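PDB 4QNI: uncharacterized protein, which is of unknown function but is probably an auxiliary nutrient-binding protein of Bacteroides thetaiotaomicron. Local coordinates for residues Ser21-Arg33 against Ala159-Tyr171. Residues are numbered along the deposited sequence; the frame is centred on the assembly and turned at random.
Sequences SKGVTNIYVPYSR and AKAILRIFPFNDY. With EDO (1,2-ethanediol), chain I; EDO (1,2-ethanediol), chain F.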
loop_
_atom_site.group_PDB
_atom_site.type_symbol
_atom_site.label_atom_id
_atom_site.label_comp_id
_atom_site.label_asym_id
_atom_site.label_seq_id
_atom_site.Cartn_x
_atom_site.Cartn_y
_atom_site.Cartn_z
ATOM N N SER A 21 7.222 -1.097 -14.080
ATOM C CA SER A 21 5.984 -1.828 -13.811
ATOM C C SER A 21 4.918 -0.712 -13.889
ATOM O O SER A 21 3.707 -0.942 -14.024
ATOM C CB SER A 21 6.043 -2.513 -12.445
ATOM O OG SER A 21 7.119 -3.436 -12.369
ATOM N N LYS A 22 5.462 0.530 -13.824
ATOM C CA LYS A 22 4.893 1.868 -13.931
ATOM C C LYS A 22 5.785 2.672 -14.904
ATOM O O LYS A 22 6.907 2.253 -15.199
ATOM C CB LYS A 22 4.859 2.526 -12.535
ATOM N N GLY A 23 5.309 3.810 -15.388
ATOM C CA GLY A 23 6.127 4.610 -16.288
ATOM C C GLY A 23 5.430 5.199 -17.490
ATOM O O GLY A 23 5.770 6.321 -17.879
ATOM N N VAL A 24 4.478 4.455 -18.109
ATOM C CA VAL A 24 3.754 4.950 -19.296
ATOM C C VAL A 24 2.546 5.799 -18.859
ATOM O O VAL A 24 1.709 5.317 -18.097
ATOM C CB VAL A 24 3.326 3.797 -20.247
ATOM C CG1 VAL A 24 2.247 4.233 -21.212
ATOM C CG2 VAL A 24 4.512 3.217 -21.007
ATOM N N THR A 25 2.466 7.055 -19.348
ATOM C CA THR A 25 1.347 7.979 -19.132
ATOM C C THR A 25 0.490 7.991 -20.397
ATOM O O THR A 25 1.003 8.197 -21.486
ATOM C CB THR A 25 1.833 9.397 -18.785
ATOM O OG1 THR A 25 2.749 9.335 -17.703
ATOM C CG2 THR A 25 0.696 10.336 -18.443
ATOM N N ASN A 26 -0.808 7.800 -20.233
ATOM C CA ASN A 26 -1.761 7.783 -21.318
ATOM C C ASN A 26 -2.233 9.204 -21.577
ATOM O O ASN A 26 -2.683 9.882 -20.667
ATOM C CB ASN A 26 -2.916 6.828 -20.984
ATOM C CG ASN A 26 -2.600 5.349 -21.157
ATOM O OD1 ASN A 26 -1.568 4.932 -21.681
ATOM N ND2 ASN A 26 -3.502 4.500 -20.723
ATOM N N ILE A 27 -2.072 9.676 -22.813
ATOM C CA ILE A 27 -2.414 11.027 -23.235
ATOM C C ILE A 27 -3.388 10.927 -24.399
ATOM O O ILE A 27 -3.071 10.305 -25.420
ATOM C CB ILE A 27 -1.099 11.760 -23.630
ATOM C CG1 ILE A 27 -0.144 11.979 -22.438
ATOM C CG2 ILE A 27 -1.336 13.027 -24.413
ATOM C CD1 ILE A 27 -0.686 12.665 -21.289
ATOM N N TYR A 28 -4.528 11.586 -24.274
ATOM C CA TYR A 28 -5.567 11.584 -25.288
ATOM C C TYR A 28 -5.522 12.906 -26.018
ATOM O O TYR A 28 -5.601 13.977 -25.411
ATOM C CB TYR A 28 -6.944 11.293 -24.646
ATOM C CG TYR A 28 -7.120 9.828 -24.295
ATOM C CD1 TYR A 28 -7.711 8.941 -25.196
ATOM C CD2 TYR A 28 -6.676 9.320 -23.070
ATOM C CE1 TYR A 28 -7.857 7.585 -24.890
ATOM C CE2 TYR A 28 -6.832 7.971 -22.746
ATOM C CZ TYR A 28 -7.403 7.102 -23.668
ATOM O OH TYR A 28 -7.561 5.761 -23.382
ATOM N N VAL A 29 -5.324 12.815 -27.325
ATOM C CA VAL A 29 -5.139 13.943 -28.240
ATOM C C VAL A 29 -6.224 13.863 -29.332
ATOM O O VAL A 29 -6.373 12.799 -29.919
ATOM C CB VAL A 29 -3.704 13.929 -28.875
ATOM C CG1 VAL A 29 -3.443 15.201 -29.669
ATOM C CG2 VAL A 29 -2.608 13.691 -27.843
ATOM N N PRO A 30 -6.998 14.922 -29.636
ATOM C CA PRO A 30 -8.008 14.774 -30.702
ATOM C C PRO A 30 -7.309 14.444 -32.008
ATOM O O PRO A 30 -6.231 14.980 -32.247
ATOM C CB PRO A 30 -8.729 16.133 -30.746
ATOM C CG PRO A 30 -7.900 17.050 -29.999
ATOM C CD PRO A 30 -6.999 16.280 -29.062
ATOM N N TYR A 31 -7.871 13.500 -32.808
ATOM C CA TYR A 31 -7.272 13.101 -34.082
ATOM C C TYR A 31 -7.123 14.349 -34.962
ATOM O O TYR A 31 -6.076 14.553 -35.569
ATOM C CB TYR A 31 -8.084 11.999 -34.748
ATOM C CG TYR A 31 -7.640 11.708 -36.162
ATOM C CD1 TYR A 31 -6.524 10.913 -36.416
ATOM C CD2 TYR A 31 -8.343 12.221 -37.255
ATOM C CE1 TYR A 31 -6.101 10.654 -37.721
ATOM C CE2 TYR A 31 -7.932 11.965 -38.560
ATOM C CZ TYR A 31 -6.812 11.176 -38.788
ATOM O OH TYR A 31 -6.410 10.891 -40.072
ATOM N N SER A 32 -8.144 15.202 -34.949
ATOM C CA SER A 32 -8.176 16.486 -35.617
ATOM C C SER A 32 -8.461 17.590 -34.603
ATOM O O SER A 32 -9.410 17.500 -33.833
ATOM C CB SER A 32 -9.232 16.508 -36.726
ATOM O OG SER A 32 -8.888 15.674 -37.813
ATOM N N ARG A 33 -7.633 18.616 -34.595
ATOM C CA ARG A 33 -7.845 19.799 -33.769
ATOM C C ARG A 33 -8.706 20.791 -34.553
ATOM O O ARG A 33 -8.346 21.207 -35.660
ATOM C CB ARG A 33 -6.501 20.436 -33.354
ATOM C CG ARG A 33 -6.644 21.644 -32.435
ATOM C CD ARG A 33 -7.203 21.259 -31.074
ATOM N NE ARG A 33 -6.251 20.476 -30.286
ATOM C CZ ARG A 33 -6.483 20.057 -29.047
ATOM N NH1 ARG A 33 -7.670 20.262 -28.479
ATOM N NH2 ARG A 33 -5.552 19.385 -28.384
ATOM N N ALA A 159 11.222 13.808 -14.061
ATOM C CA ALA A 159 11.937 14.495 -15.138
ATOM C C ALA A 159 11.813 13.745 -16.479
ATOM O O ALA A 159 12.395 14.168 -17.476
ATOM C CB ALA A 159 13.393 14.663 -14.751
ATOM N N LYS A 160 11.012 12.671 -16.512
ATOM C CA LYS A 160 10.808 11.846 -17.697
ATOM C C LYS A 160 9.339 11.601 -17.954
ATOM O O LYS A 160 8.573 11.405 -17.020
ATOM C CB LYS A 160 11.573 10.514 -17.558
ATOM C CG LYS A 160 13.023 10.668 -18.010
ATOM C CD LYS A 160 13.967 9.794 -17.248
ATOM C CE LYS A 160 15.347 9.763 -17.852
ATOM N NZ LYS A 160 15.910 11.123 -18.093
ATOM N N ALA A 161 8.947 11.634 -19.229
ATOM C CA ALA A 161 7.572 11.433 -19.653
ATOM C C ALA A 161 7.516 10.424 -20.830
ATOM O O ALA A 161 7.986 10.729 -21.932
ATOM C CB ALA A 161 6.947 12.776 -20.060
ATOM N N ILE A 162 6.964 9.224 -20.581
ATOM C CA ILE A 162 6.774 8.187 -21.584
ATOM C C ILE A 162 5.293 8.261 -21.919
ATOM O O ILE A 162 4.459 7.784 -21.148
ATOM C CB ILE A 162 7.260 6.807 -21.078
ATOM C CG1 ILE A 162 8.724 6.824 -20.569
ATOM C CG2 ILE A 162 7.048 5.711 -22.111
ATOM C CD1 ILE A 162 9.855 7.530 -21.464
ATOM N N LEU A 163 4.955 8.983 -23.019
ATOM C CA LEU A 163 3.561 9.259 -23.340
ATOM C C LEU A 163 2.950 8.322 -24.376
ATOM O O LEU A 163 3.275 8.387 -25.560
ATOM C CB LEU A 163 3.329 10.729 -23.772
ATOM C CG LEU A 163 4.062 11.847 -22.988
ATOM C CD1 LEU A 163 4.025 13.171 -23.750
ATOM C CD2 LEU A 163 3.544 11.977 -21.540
ATOM N N ARG A 164 2.034 7.462 -23.915
ATOM C CA ARG A 164 1.255 6.621 -24.802
ATOM C C ARG A 164 0.225 7.536 -25.417
ATOM O O ARG A 164 -0.657 8.052 -24.699
ATOM C CB ARG A 164 0.602 5.429 -24.077
ATOM C CG ARG A 164 -0.326 4.618 -24.987
ATOM C CD ARG A 164 0.437 3.604 -25.818
ATOM N NE ARG A 164 -0.421 2.889 -26.767
ATOM C CZ ARG A 164 -1.028 1.726 -26.531
ATOM N NH1 ARG A 164 -0.957 1.161 -25.335
ATOM N NH2 ARG A 164 -1.745 1.144 -27.477
ATOM N N ILE A 165 0.420 7.844 -26.706
ATOM C CA ILE A 165 -0.476 8.773 -27.376
ATOM C C ILE A 165 -1.649 8.062 -27.953
ATOM O O ILE A 165 -1.493 7.152 -28.791
ATOM C CB ILE A 165 0.247 9.586 -28.489
ATOM C CG1 ILE A 165 1.523 10.310 -27.954
ATOM C CG2 ILE A 165 -0.729 10.527 -29.209
ATOM C CD1 ILE A 165 1.313 11.277 -26.868
ATOM N N PHE A 166 -2.826 8.504 -27.546
ATOM C CA PHE A 166 -4.055 8.022 -28.163
ATOM C C PHE A 166 -4.759 9.149 -28.920
ATOM O O PHE A 166 -5.390 9.992 -28.278
ATOM C CB PHE A 166 -5.048 7.414 -27.150
ATOM C CG PHE A 166 -4.628 6.106 -26.550
ATOM C CD1 PHE A 166 -4.588 4.947 -27.324
ATOM C CD2 PHE A 166 -4.252 6.026 -25.218
ATOM C CE1 PHE A 166 -4.186 3.731 -26.762
ATOM C CE2 PHE A 166 -3.863 4.808 -24.662
ATOM C CZ PHE A 166 -3.823 3.675 -25.439
ATOM N N PRO A 167 -4.722 9.175 -30.264
ATOM C CA PRO A 167 -5.647 10.068 -30.982
ATOM C C PRO A 167 -7.090 9.660 -30.662
ATOM O O PRO A 167 -7.363 8.480 -30.407
ATOM C CB PRO A 167 -5.361 9.784 -32.465
ATOM C CG PRO A 167 -4.173 8.931 -32.488
ATOM C CD PRO A 167 -4.073 8.235 -31.191
ATOM N N PHE A 168 -8.011 10.595 -30.658
ATOM C CA PHE A 168 -9.393 10.187 -30.469
ATOM C C PHE A 168 -10.275 10.888 -31.464
ATOM O O PHE A 168 -10.030 12.048 -31.782
ATOM C CB PHE A 168 -9.900 10.399 -29.032
ATOM C CG PHE A 168 -9.976 11.819 -28.530
ATOM C CD1 PHE A 168 -11.133 12.581 -28.710
ATOM C CD2 PHE A 168 -8.918 12.379 -27.814
ATOM C CE1 PHE A 168 -11.206 13.894 -28.225
ATOM C CE2 PHE A 168 -9.007 13.683 -27.304
ATOM C CZ PHE A 168 -10.152 14.420 -27.499
ATOM N N ASN A 169 -11.301 10.185 -31.946
ATOM C CA ASN A 169 -12.340 10.744 -32.787
ATOM C C ASN A 169 -13.644 10.593 -31.967
ATOM O O ASN A 169 -13.570 10.278 -30.771
ATOM C CB ASN A 169 -12.366 10.069 -34.176
ATOM C CG ASN A 169 -12.674 8.584 -34.171
ATOM O OD1 ASN A 169 -13.152 8.019 -33.187
ATOM N ND2 ASN A 169 -12.353 7.902 -35.258
ATOM N N ASP A 170 -14.823 10.819 -32.565
ATOM C CA ASP A 170 -16.088 10.714 -31.816
ATOM C C ASP A 170 -16.438 9.280 -31.412
ATOM O O ASP A 170 -17.365 9.086 -30.659
ATOM C CB ASP A 170 -17.267 11.294 -32.656
ATOM C CG ASP A 170 -17.182 12.782 -32.967
ATOM O OD1 ASP A 170 -16.493 13.506 -32.225
ATOM O OD2 ASP A 170 -17.842 13.227 -33.924
ATOM N N TYR A 171 -15.715 8.290 -31.891
ATOM C CA TYR A 171 -16.101 6.890 -31.759
ATOM C C TYR A 171 -15.063 5.995 -31.146
ATOM O O TYR A 171 -15.239 4.771 -31.167
ATOM C CB TYR A 171 -16.396 6.350 -33.190
ATOM C CG TYR A 171 -17.155 7.318 -34.070
ATOM C CD1 TYR A 171 -18.525 7.532 -33.893
ATOM C CD2 TYR A 171 -16.496 8.072 -35.039
ATOM C CE1 TYR A 171 -19.215 8.484 -34.659
ATOM C CE2 TYR A 171 -17.182 8.995 -35.834
ATOM C CZ TYR A 171 -18.539 9.202 -35.636
ATOM O OH TYR A 171 -19.188 10.136 -36.406
HETATM C C1 EDO I . -11.936 14.756 -35.036
HETATM O O1 EDO I . -12.719 13.693 -35.557
HETATM C C2 EDO I . -11.118 14.340 -33.783
HETATM O O2 EDO I . -11.893 14.429 -32.580
HETATM C C1 EDO F . -18.944 11.577 -28.909
HETATM O O1 EDO F . -18.967 10.332 -28.227
HETATM C C2 EDO F . -18.288 12.659 -28.005
HETATM O O2 EDO F . -18.274 13.924 -28.669
HETATM O O HOH W 1 5.439 8.930 -17.831
HETATM O O HOH W 2 7.910 8.366 -16.396
HETATM O O HOH W 3 -0.811 2.022 -22.408
#
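One water is gripped by Gly23 O at 2.6 Å, by Thr25 OG1 and by Ile162 N, bridging the start of the pairing. From there the bonds alternate as in any parallel pair: Thr25, Ile27 and Val29 give their N-H to Ile162 O, Arg164 O and Phe166 O, while Thr25 O takes Arg164 N at 2.7 Å, Ile27 O takes Phe166 N and Val29 O takes Phe168 N. Tyr31 N closes the ladder on Phe168 O at 2.8 Å. The mixed sheet is built largely from strands of the N-terminal, E-set-clan family; 160-168 lies in it between 24-30 and antiparallel 135-142, and the chain then runs on into the C-terminal antiparallel sheet. On one face Phe166 CD2 lies over the Tyr28 ring, offset toward its rim, the planes 24° apart and slid past each other, and Phe166 CE2 reaches Asn26 OD1 at 3.8 Å. On the other, Ile27 CG1 meets Leu163 CD2 at 3.8 Å, and Val29 CG2 meets Ile165 CG2 at 3.9 Å. With CG between its backbone N and carbonyl carbon (chi1 64°), Phe168 offers a ring face to Pro30 CA, 3.8 Å from the ring centroid and 13° off the normal, a CH-pi contact. A serine here would probably leave Pro30 without that aromatic face and open a gap beside Tyr28 CB, 3.9 Å from Phe168 CD2.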